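Local coordinates for protein alginate lyase A1-II' (Sphingomonas sp. A1, PDB 2CWS) that probably depolymerises the polysaccharide alginate as a family-7 polysaccharide lyase, this chain being its lyase domain, at residues Phe10-Ala22 with Pro66-Ser79. Numbering follows the deposited sequence.
Sequences FDLSHWKLQLPDA and PRSELREMLDPSNS. With SO4 (sulfate ion), chain C; SO4 (sulfate ion), chain B.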
ATOM      1  N   PHE A  10      16.336  -1.367   3.963  1.00  9.00           N
ATOM      2  CA  PHE A  10      15.308  -0.377   3.834  1.00  8.84           C
ATOM      3  C   PHE A  10      15.174   0.362   5.161  1.00  8.84           C
ATOM      4  O   PHE A  10      15.397  -0.275   6.203  1.00 10.07           O
ATOM      5  CB  PHE A  10      13.923  -0.971   3.517  1.00  8.75           C
ATOM      6  CG  PHE A  10      13.871  -1.559   2.123  1.00  7.21           C
ATOM      7  CD1 PHE A  10      14.380  -2.796   1.872  1.00  6.91           C
ATOM      8  CD2 PHE A  10      13.322  -0.791   1.097  1.00  8.17           C
ATOM      9  CE1 PHE A  10      14.353  -3.333   0.590  1.00  7.23           C
ATOM     10  CE2 PHE A  10      13.252  -1.360  -0.187  1.00  8.64           C
ATOM     11  CZ  PHE A  10      13.794  -2.618  -0.427  1.00  7.78           C
ATOM     12  N   ASP A  11      14.837   1.606   5.139  1.00  9.24           N
ATOM     13  CA  ASP A  11      14.482   2.348   6.335  1.00  8.11           C
ATOM     14  C   ASP A  11      13.050   2.004   6.702  1.00  7.03           C
ATOM     15  O   ASP A  11      12.083   2.541   6.089  1.00  8.43           O
ATOM     16  CB  ASP A  11      14.546   3.858   6.051  1.00 10.86           C
ATOM     17  CG  ASP A  11      14.299   4.617   7.339  1.00 11.02           C
ATOM     18  OD1 ASP A  11      14.479   5.843   7.326  1.00 16.92           O
ATOM     19  OD2 ASP A  11      13.983   4.014   8.376  1.00  9.82           O
ATOM     20  N   LEU A  12      12.922   1.060   7.629  1.00  5.98           N
ATOM     21  CA  LEU A  12      11.592   0.649   8.109  1.00  6.44           C
ATOM     22  C   LEU A  12      11.244   1.261   9.455  1.00  6.01           C
ATOM     23  O   LEU A  12      10.337   0.780  10.151  1.00  5.88           O
ATOM     24  CB  LEU A  12      11.457  -0.880   8.099  1.00  7.12           C
ATOM     25  CG  LEU A  12      11.751  -1.523   6.737  1.00  7.08           C
ATOM     26  CD1 LEU A  12      11.552  -3.004   6.780  1.00 12.03           C
ATOM     27  CD2 LEU A  12      10.857  -0.943   5.649  1.00 10.33           C
ATOM     28  N   SER A  13      11.965   2.335   9.824  1.00  5.67           N
ATOM     29  CA  SER A  13      11.748   2.963  11.121  1.00  6.29           C
ATOM     30  C   SER A  13      10.401   3.623  11.258  1.00  5.82           C
ATOM     31  O   SER A  13       9.969   3.831  12.392  1.00  7.85           O
ATOM     32  CB  SER A  13      12.864   3.963  11.438  1.00  7.84           C
ATOM     33  OG  SER A  13      12.839   5.071  10.560  1.00  8.47           O
ATOM     34  N   HIS A  14       9.736   3.900  10.127  1.00  5.15           N
ATOM     35  CA  HIS A  14       8.405   4.500  10.137  1.00  5.15           C
ATOM     36  C   HIS A  14       7.424   3.638   9.350  1.00  4.24           C
ATOM     37  O   HIS A  14       6.486   4.159   8.695  1.00  4.85           O
ATOM     38  CB  HIS A  14       8.434   5.954   9.643  1.00  6.36           C
ATOM     39  CG  HIS A  14       9.116   6.811  10.639  1.00  7.48           C
ATOM     40  ND1 HIS A  14       8.412   7.434  11.654  1.00  9.10           N
ATOM     41  CD2 HIS A  14      10.429   7.139  10.795  1.00  9.93           C
ATOM     42  CE1 HIS A  14       9.266   8.105  12.392  1.00 10.97           C
ATOM     43  NE2 HIS A  14      10.485   7.955  11.896  1.00 13.24           N
ATOM     44  N   TRP A  15       7.556   2.324   9.454  1.00  4.74           N
ATOM     45  CA  TRP A  15       6.582   1.376   8.926  1.00  4.25           C
ATOM     46  C   TRP A  15       6.335   0.286   9.973  1.00  4.43           C
ATOM     47  O   TRP A  15       7.309  -0.107  10.642  1.00  4.69           O
ATOM     48  CB  TRP A  15       7.094   0.692   7.665  1.00  4.67           C
ATOM     49  CG  TRP A  15       7.349   1.560   6.465  1.00  4.53           C
ATOM     50  CD1 TRP A  15       8.538   2.071   6.043  1.00  6.19           C
ATOM     51  CD2 TRP A  15       6.366   2.025   5.514  1.00  4.17           C
ATOM     52  NE1 TRP A  15       8.378   2.808   4.897  1.00  6.31           N
ATOM     53  CE2 TRP A  15       7.049   2.788   4.546  1.00  4.77           C
ATOM     54  CE3 TRP A  15       4.964   1.836   5.389  1.00  4.32           C
ATOM     55  CZ2 TRP A  15       6.390   3.376   3.458  1.00  5.41           C
ATOM     56  CZ3 TRP A  15       4.320   2.422   4.313  1.00  5.03           C
ATOM     57  CH2 TRP A  15       5.039   3.176   3.386  1.00  5.50           C
ATOM     58  N   LYS A  16       5.137  -0.248  10.026  1.00  3.77           N
ATOM     59  CA  LYS A  16       4.893  -1.533  10.696  1.00  4.31           C
ATOM     60  C   LYS A  16       4.410  -2.500   9.626  1.00  3.84           C
ATOM     61  O   LYS A  16       3.959  -2.077   8.540  1.00  4.75           O
ATOM     62  CB  LYS A  16       3.914  -1.431  11.867  1.00  4.40           C
ATOM     63  CG  LYS A  16       2.500  -1.077  11.473  1.00  4.89           C
ATOM     64  CD  LYS A  16       1.572  -1.074  12.697  1.00  5.35           C
ATOM     65  CE  LYS A  16       0.159  -0.653  12.331  1.00  6.40           C
ATOM     66  NZ  LYS A  16      -0.749  -0.830  13.482  1.00  6.71           N
ATOM     67  N   LEU A  17       4.497  -3.801   9.885  1.00  4.06           N
ATOM     68  CA  LEU A  17       4.133  -4.812   8.931  1.00  4.07           C
ATOM     69  C   LEU A  17       2.922  -5.597   9.404  1.00  4.19           C
ATOM     70  O   LEU A  17       2.890  -6.053  10.555  1.00  5.33           O
ATOM     71  CB  LEU A  17       5.326  -5.794   8.757  1.00  4.35           C
ATOM     72  CG  LEU A  17       5.089  -7.031   7.855  1.00  4.57           C
ATOM     73  CD1 LEU A  17       4.817  -6.665   6.405  1.00  5.73           C
ATOM     74  CD2 LEU A  17       6.308  -7.928   7.980  1.00  5.57           C
ATOM     75  N   GLN A  18       1.955  -5.762   8.520  1.00  4.16           N
ATOM     76  CA  GLN A  18       0.735  -6.529   8.764  1.00  3.79           C
ATOM     77  C   GLN A  18       0.827  -7.835   7.991  1.00  3.96           C
ATOM     78  O   GLN A  18       1.109  -7.808   6.774  1.00  4.69           O
ATOM     79  CB  GLN A  18      -0.483  -5.670   8.344  1.00  4.91           C
ATOM     80  CG  GLN A  18      -0.580  -4.421   9.183  1.00  5.61           C
ATOM     81  CD  GLN A  18      -1.593  -3.429   8.700  1.00  5.96           C
ATOM     82  OE1 GLN A  18      -1.739  -3.283   7.461  1.00  8.30           O
ATOM     83  NE2 GLN A  18      -2.238  -2.733   9.611  1.00  7.47           N
ATOM     84  N   LEU A  19       0.577  -8.938   8.686  1.00  4.27           N
ATOM     85  CA  LEU A  19       0.773 -10.284   8.124  1.00  4.80           C
ATOM     86  C   LEU A  19      -0.508 -11.003   7.804  1.00  4.28           C
ATOM     87  O   LEU A  19      -1.565 -10.709   8.364  1.00  6.02           O
ATOM     88  CB  LEU A  19       1.582 -11.120   9.148  1.00  5.18           C
ATOM     89  CG  LEU A  19       3.001 -10.600   9.390  1.00  6.19           C
ATOM     90  CD1 LEU A  19       3.598 -11.418  10.573  1.00  8.77           C
ATOM     91  CD2 LEU A  19       3.861 -10.685   8.171  1.00  7.28           C
ATOM     92  N   PRO A  20      -0.404 -12.050   6.987  1.00  4.50           N
ATOM     93  CA  PRO A  20      -1.572 -12.859   6.617  1.00  5.36           C
ATOM     94  C   PRO A  20      -1.642 -14.182   7.352  1.00  5.70           C
ATOM     95  O   PRO A  20      -2.298 -15.113   6.880  1.00  6.99           O
ATOM     96  CB  PRO A  20      -1.327 -13.098   5.117  1.00  5.58           C
ATOM     97  CG  PRO A  20       0.160 -13.289   5.047  1.00  5.85           C
ATOM     98  CD  PRO A  20       0.731 -12.359   6.094  1.00  5.13           C
ATOM     99  N   ASP A  21      -0.986 -14.275   8.499  1.00  6.38           N
ATOM    100  CA  ASP A  21      -1.209 -15.451   9.360  1.00  7.11           C
ATOM    101  C   ASP A  21      -2.628 -15.399   9.893  1.00  7.31           C
ATOM    102  O   ASP A  21      -3.346 -14.395   9.751  1.00  8.11           O
ATOM    103  CB  ASP A  21      -0.133 -15.503  10.449  1.00  8.06           C
ATOM    104  CG  ASP A  21      -0.220 -14.323  11.421  1.00  6.62           C
ATOM    105  OD1 ASP A  21      -0.027 -14.531  12.645  1.00 10.21           O
ATOM    106  OD2 ASP A  21      -0.469 -13.203  10.991  1.00  8.37           O
ATOM    107  N   ALA A  22      -3.054 -16.505  10.556  1.00  9.06           N
ATOM    108  CA  ALA A  22      -4.446 -16.578  10.999  1.00 10.19           C
ATOM    109  C   ALA A  22      -4.852 -15.411  11.886  1.00 10.00           C
ATOM    110  O   ALA A  22      -6.001 -14.941  11.798  1.00 13.13           O
ATOM    111  CB  ALA A  22      -4.736 -17.901  11.701  1.00 12.26           C
ATOM    112  N   PRO A  66      -6.528 -11.162   2.437  1.00  5.12           N
ATOM    113  CA  PRO A  66      -5.304 -11.226   3.259  1.00  5.30           C
ATOM    114  C   PRO A  66      -4.187 -10.339   2.682  1.00  4.21           C
ATOM    115  O   PRO A  66      -4.195  -9.970   1.480  1.00  4.70           O
ATOM    116  CB  PRO A  66      -4.920 -12.720   3.137  1.00  5.89           C
ATOM    117  CG  PRO A  66      -5.376 -13.066   1.721  1.00  5.99           C
ATOM    118  CD  PRO A  66      -6.651 -12.288   1.515  1.00  6.32           C
ATOM    119  N   ARG A  67      -3.224 -10.011   3.531  1.00  4.22           N
ATOM    120  CA  ARG A  67      -2.128  -9.131   3.106  1.00  3.80           C
ATOM    121  C   ARG A  67      -0.842  -9.482   3.847  1.00  3.80           C
ATOM    122  O   ARG A  67      -0.847  -9.923   4.996  1.00  4.43           O
ATOM    123  CB  ARG A  67      -2.461  -7.658   3.358  1.00  4.12           C
ATOM    124  CG  ARG A  67      -2.362  -7.252   4.838  1.00  4.59           C
ATOM    125  CD  ARG A  67      -3.032  -5.921   5.051  1.00  5.58           C
ATOM    126  NE  ARG A  67      -4.505  -5.979   5.043  1.00  6.21           N
ATOM    127  CZ  ARG A  67      -5.343  -5.109   4.532  1.00  5.12           C
ATOM    128  NH1 ARG A  67      -4.923  -4.090   3.763  1.00  5.00           N
ATOM    129  NH2 ARG A  67      -6.647  -5.293   4.767  1.00  6.58           N
ATOM    130  N   SER A  68       0.251  -9.152   3.159  1.00  3.69           N
ATOM    131  CA  SER A  68       1.567  -8.935   3.805  1.00  3.55           C
ATOM    132  C   SER A  68       1.926  -7.516   3.349  1.00  3.17           C
ATOM    133  O   SER A  68       2.256  -7.341   2.179  1.00  3.53           O
ATOM    134  CB  SER A  68       2.577  -9.972   3.333  1.00  4.03           C
ATOM    135  OG  SER A  68       3.821  -9.684   3.947  1.00  4.60           O
ATOM    136  N   GLU A  69       1.749  -6.525   4.235  1.00  3.25           N
ATOM    137  CA  GLU A  69       1.679  -5.147   3.765  1.00  3.67           C
ATOM    138  C   GLU A  69       2.260  -4.224   4.857  1.00  3.28           C
ATOM    139  O   GLU A  69       1.930  -4.398   6.033  1.00  4.09           O
ATOM    140  CB  GLU A  69       0.251  -4.768   3.392  1.00  3.89           C
ATOM    141  CG  GLU A  69       0.091  -3.439   2.646  1.00  4.25           C
ATOM    142  CD  GLU A  69      -1.353  -3.095   2.350  1.00  3.62           C
ATOM    143  OE1 GLU A  69      -2.240  -3.374   3.189  1.00  4.25           O
ATOM    144  OE2 GLU A  69      -1.607  -2.508   1.263  1.00  4.41           O
ATOM    145  N   LEU A  70       3.076  -3.250   4.427  1.00  3.32           N
ATOM    146  CA  LEU A  70       3.557  -2.233   5.334  1.00  3.19           C
ATOM    147  C   LEU A  70       2.535  -1.121   5.481  1.00  3.15           C
ATOM    148  O   LEU A  70       1.829  -0.768   4.535  1.00  3.80           O
ATOM    149  CB  LEU A  70       4.875  -1.614   4.790  1.00  3.45           C
ATOM    150  CG  LEU A  70       6.029  -2.555   4.652  1.00  4.46           C
ATOM    151  CD1 LEU A  70       7.193  -1.887   3.945  1.00  5.28           C
ATOM    152  CD2 LEU A  70       6.497  -3.120   6.037  1.00  5.22           C
ATOM    153  N   ARG A  71       2.482  -0.555   6.675  1.00  3.47           N
ATOM    154  CA  ARG A  71       1.555   0.506   7.084  1.00  3.42           C
ATOM    155  C   ARG A  71       2.390   1.626   7.664  1.00  3.27           C
ATOM    156  O   ARG A  71       3.147   1.414   8.646  1.00  3.55           O
ATOM    157  CB  ARG A  71       0.595  -0.140   8.129  1.00  4.10           C
ATOM    158  CG  ARG A  71      -0.584   0.707   8.622  1.00  4.48           C
ATOM    159  CD  ARG A  71      -0.244   1.941   9.490  1.00  4.37           C
ATOM    160  NE  ARG A  71      -1.449   2.306  10.225  1.00  4.17           N
ATOM    161  CZ  ARG A  71      -1.702   3.514  10.700  1.00  3.55           C
ATOM    162  NH1 ARG A  71      -0.828   4.515  10.555  1.00  4.16           N
ATOM    163  NH2 ARG A  71      -2.878   3.716  11.325  1.00  4.79           N
ATOM    164  N   GLU A  72       2.305   2.817   7.081  1.00  3.60           N
ATOM    165  CA  GLU A  72       3.156   3.934   7.479  1.00  3.28           C
ATOM    166  C   GLU A  72       2.843   4.373   8.892  1.00  3.36           C
ATOM    167  O   GLU A  72       1.664   4.552   9.254  1.00  4.26           O
ATOM    168  CB  GLU A  72       2.930   5.117   6.531  1.00  4.02           C
ATOM    169  CG  GLU A  72       3.757   6.346   6.916  1.00  4.71           C
ATOM    170  CD  GLU A  72       3.313   7.590   6.170  1.00  3.78           C
ATOM    171  OE1 GLU A  72       2.249   7.610   5.545  1.00  4.02           O
ATOM    172  OE2 GLU A  72       4.104   8.598   6.280  1.00  5.17           O
ATOM    173  N   MET A  73       3.882   4.623   9.685  1.00  3.76           N
ATOM    174  CA  MET A  73       3.801   5.045  11.072  1.00  4.17           C
ATOM    175  C   MET A  73       4.613   6.319  11.245  1.00  4.51           C
ATOM    176  O   MET A  73       5.801   6.240  11.544  1.00  5.01           O
ATOM    177  CB  MET A  73       4.326   3.950  12.020  1.00  5.00           C
ATOM    178  CG  MET A  73       3.533   2.667  11.905  1.00  5.45           C
ATOM    179  SD  MET A  73       1.933   2.657  12.720  1.00  5.00           S
ATOM    180  CE  MET A  73       2.474   2.594  14.454  1.00  6.11           C
ATOM    181  N   LEU A  74       3.933   7.485  11.121  1.00  4.86           N
ATOM    182  CA  LEU A  74       4.636   8.725  11.474  1.00  5.17           C
ATOM    183  C   LEU A  74       5.202   8.617  12.864  1.00  5.24           C
ATOM    184  O   LEU A  74       6.312   9.150  13.141  1.00  6.22           O
ATOM    185  CB  LEU A  74       3.630   9.899  11.462  1.00  5.43           C
ATOM    186  CG  LEU A  74       3.103  10.352  10.086  1.00  5.92           C
ATOM    187  CD1 LEU A  74       2.168  11.511  10.261  1.00  6.77           C
ATOM    188  CD2 LEU A  74       4.277  10.738   9.155  1.00  8.36           C
ATOM    189  N   ASP A  75       4.462   8.015  13.790  1.00  4.63           N
ATOM    190  CA  ASP A  75       4.955   7.725  15.146  1.00  4.93           C
ATOM    191  C   ASP A  75       4.950   6.193  15.255  1.00  5.07           C
ATOM    192  O   ASP A  75       3.852   5.602  15.344  1.00  4.78           O
ATOM    193  CB  ASP A  75       4.057   8.361  16.210  1.00  5.11           C
ATOM    194  CG  ASP A  75       4.640   8.174  17.606  1.00  4.66           C
ATOM    195  OD1 ASP A  75       5.381   7.178  17.820  1.00  5.92           O
ATOM    196  OD2 ASP A  75       4.383   9.031  18.464  1.00  6.11           O
ATOM    197  N   PRO A  76       6.112   5.536  15.258  1.00  5.04           N
ATOM    198  CA  PRO A  76       6.124   4.059  15.345  1.00  5.32           C
ATOM    199  C   PRO A  76       5.503   3.534  16.611  1.00  5.14           C
ATOM    200  O   PRO A  76       5.222   2.321  16.677  1.00  7.17           O
ATOM    201  CB  PRO A  76       7.609   3.671  15.213  1.00  7.78           C
ATOM    202  CG  PRO A  76       8.378   4.932  15.210  1.00 13.91           C
ATOM    203  CD  PRO A  76       7.446   6.087  15.149  1.00  6.86           C
ATOM    204  N   SER A  77       5.248   4.385  17.598  1.00  4.82           N
ATOM    205  CA  SER A  77       4.630   3.984  18.863  1.00  4.45           C
ATOM    206  C   SER A  77       3.170   4.411  18.976  1.00  4.84           C
ATOM    207  O   SER A  77       2.543   4.254  20.044  1.00  5.37           O
ATOM    208  CB  SER A  77       5.434   4.549  20.051  1.00  5.46           C
ATOM    209  OG  SER A  77       5.233   5.984  20.214  1.00  5.19           O
ATOM    210  N   ASN A  78       2.605   4.986  17.879  1.00  4.92           N
ATOM    211  CA  ASN A  78       1.178   5.415  17.961  1.00  4.36           C
ATOM    212  C   ASN A  78       0.613   5.502  16.549  1.00  4.11           C
ATOM    213  O   ASN A  78       0.784   6.527  15.877  1.00  4.41           O
ATOM    214  CB  ASN A  78       1.000   6.743  18.678  1.00  4.79           C
ATOM    215  CG  ASN A  78      -0.449   7.155  18.850  1.00  4.42           C
ATOM    216  OD1 ASN A  78      -0.715   8.293  19.405  1.00  7.26           O
ATOM    217  ND2 ASN A  78      -1.368   6.342  18.466  1.00  3.78           N
ATOM    218  N   SER A  79      -0.119   4.449  16.153  1.00  4.57           N
ATOM    219  CA  SER A  79      -0.747   4.410  14.830  1.00  4.65           C
ATOM    220  C   SER A  79      -1.836   5.459  14.616  1.00  4.36           C
ATOM    221  O   SER A  79      -2.280   5.600  13.476  1.00  4.73           O
ATOM    222  CB  SER A  79      -1.313   3.022  14.581  1.00  6.12           C
ATOM    223  OG  SER A  79      -2.358   2.796  15.496  1.00  7.47           O
TER
HETATM  224  S   SO4 C 402      -4.113   0.408  12.202  0.58  8.30           S
HETATM  225  O1  SO4 C 402      -3.138   0.150  10.991  0.58  9.44           O
HETATM  226  O2  SO4 C 402      -3.361   0.293  13.401  0.58 12.08           O
HETATM  227  O3  SO4 C 402      -4.747   1.633  12.090  0.58  6.67           O
HETATM  228  O4  SO4 C 402      -5.069  -0.689  11.976  0.58 11.13           O
HETATM  229  S   SO4 B 401      -8.429  -2.207   3.389  0.66  5.94           S
HETATM  230  O1  SO4 B 401      -6.882  -1.911   3.274  0.66  4.68           O
HETATM  231  O2  SO4 B 401      -9.163  -1.071   3.902  0.66  7.26           O
HETATM  232  O3  SO4 B 401      -8.963  -2.509   2.114  0.66  5.91           O
HETATM  233  O4  SO4 B 401      -8.632  -3.328   4.301  0.66  7.40           O
HETATM  234  O   HOH W   1      -4.059 -10.122   6.384  1.00  7.02           O
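K16 and R71 form a hydrogen-bonded antiparallel pair, with K16 N to R71 O at 2.9 Å and R71 N to K16 O at 2.8 Å. Q18 and E69 pair the same way. M73 N continues the pairing to H14 O, and H14 ND1 gives a bent bond (144°) to M73 O, close to the ring plane.

On the K16, Q18, E69 and R71 face the side chains are polar. R71 NE and NH2 grip one sulfate through O1 (2.8 Å) and O3. K16 NZ donates to O2 of the same ion and also pairs with E26. The R71 chain bends at chi2 (-68°), and NH1 runs straight to E72 O (2.8 Å), which fixes the guanidinium. A methionine in place of R71 would probably cost this sulfate two of its hydrogen bonds and leave E72 O without its side-chain donor. R67 holds a second sulfate and bridges to E69 OE1.

On the other face, L70 CB packs on W15 CE3 (3.5 Å), with CD1 over one ring face. L70 CD2 meets L17 CD1 at 3.9 Å.

The strands belong to one of the two antiparallel sheets of a concanavalin-like jelly roll; their basic polar face is consistent with binding an anionic polysaccharide.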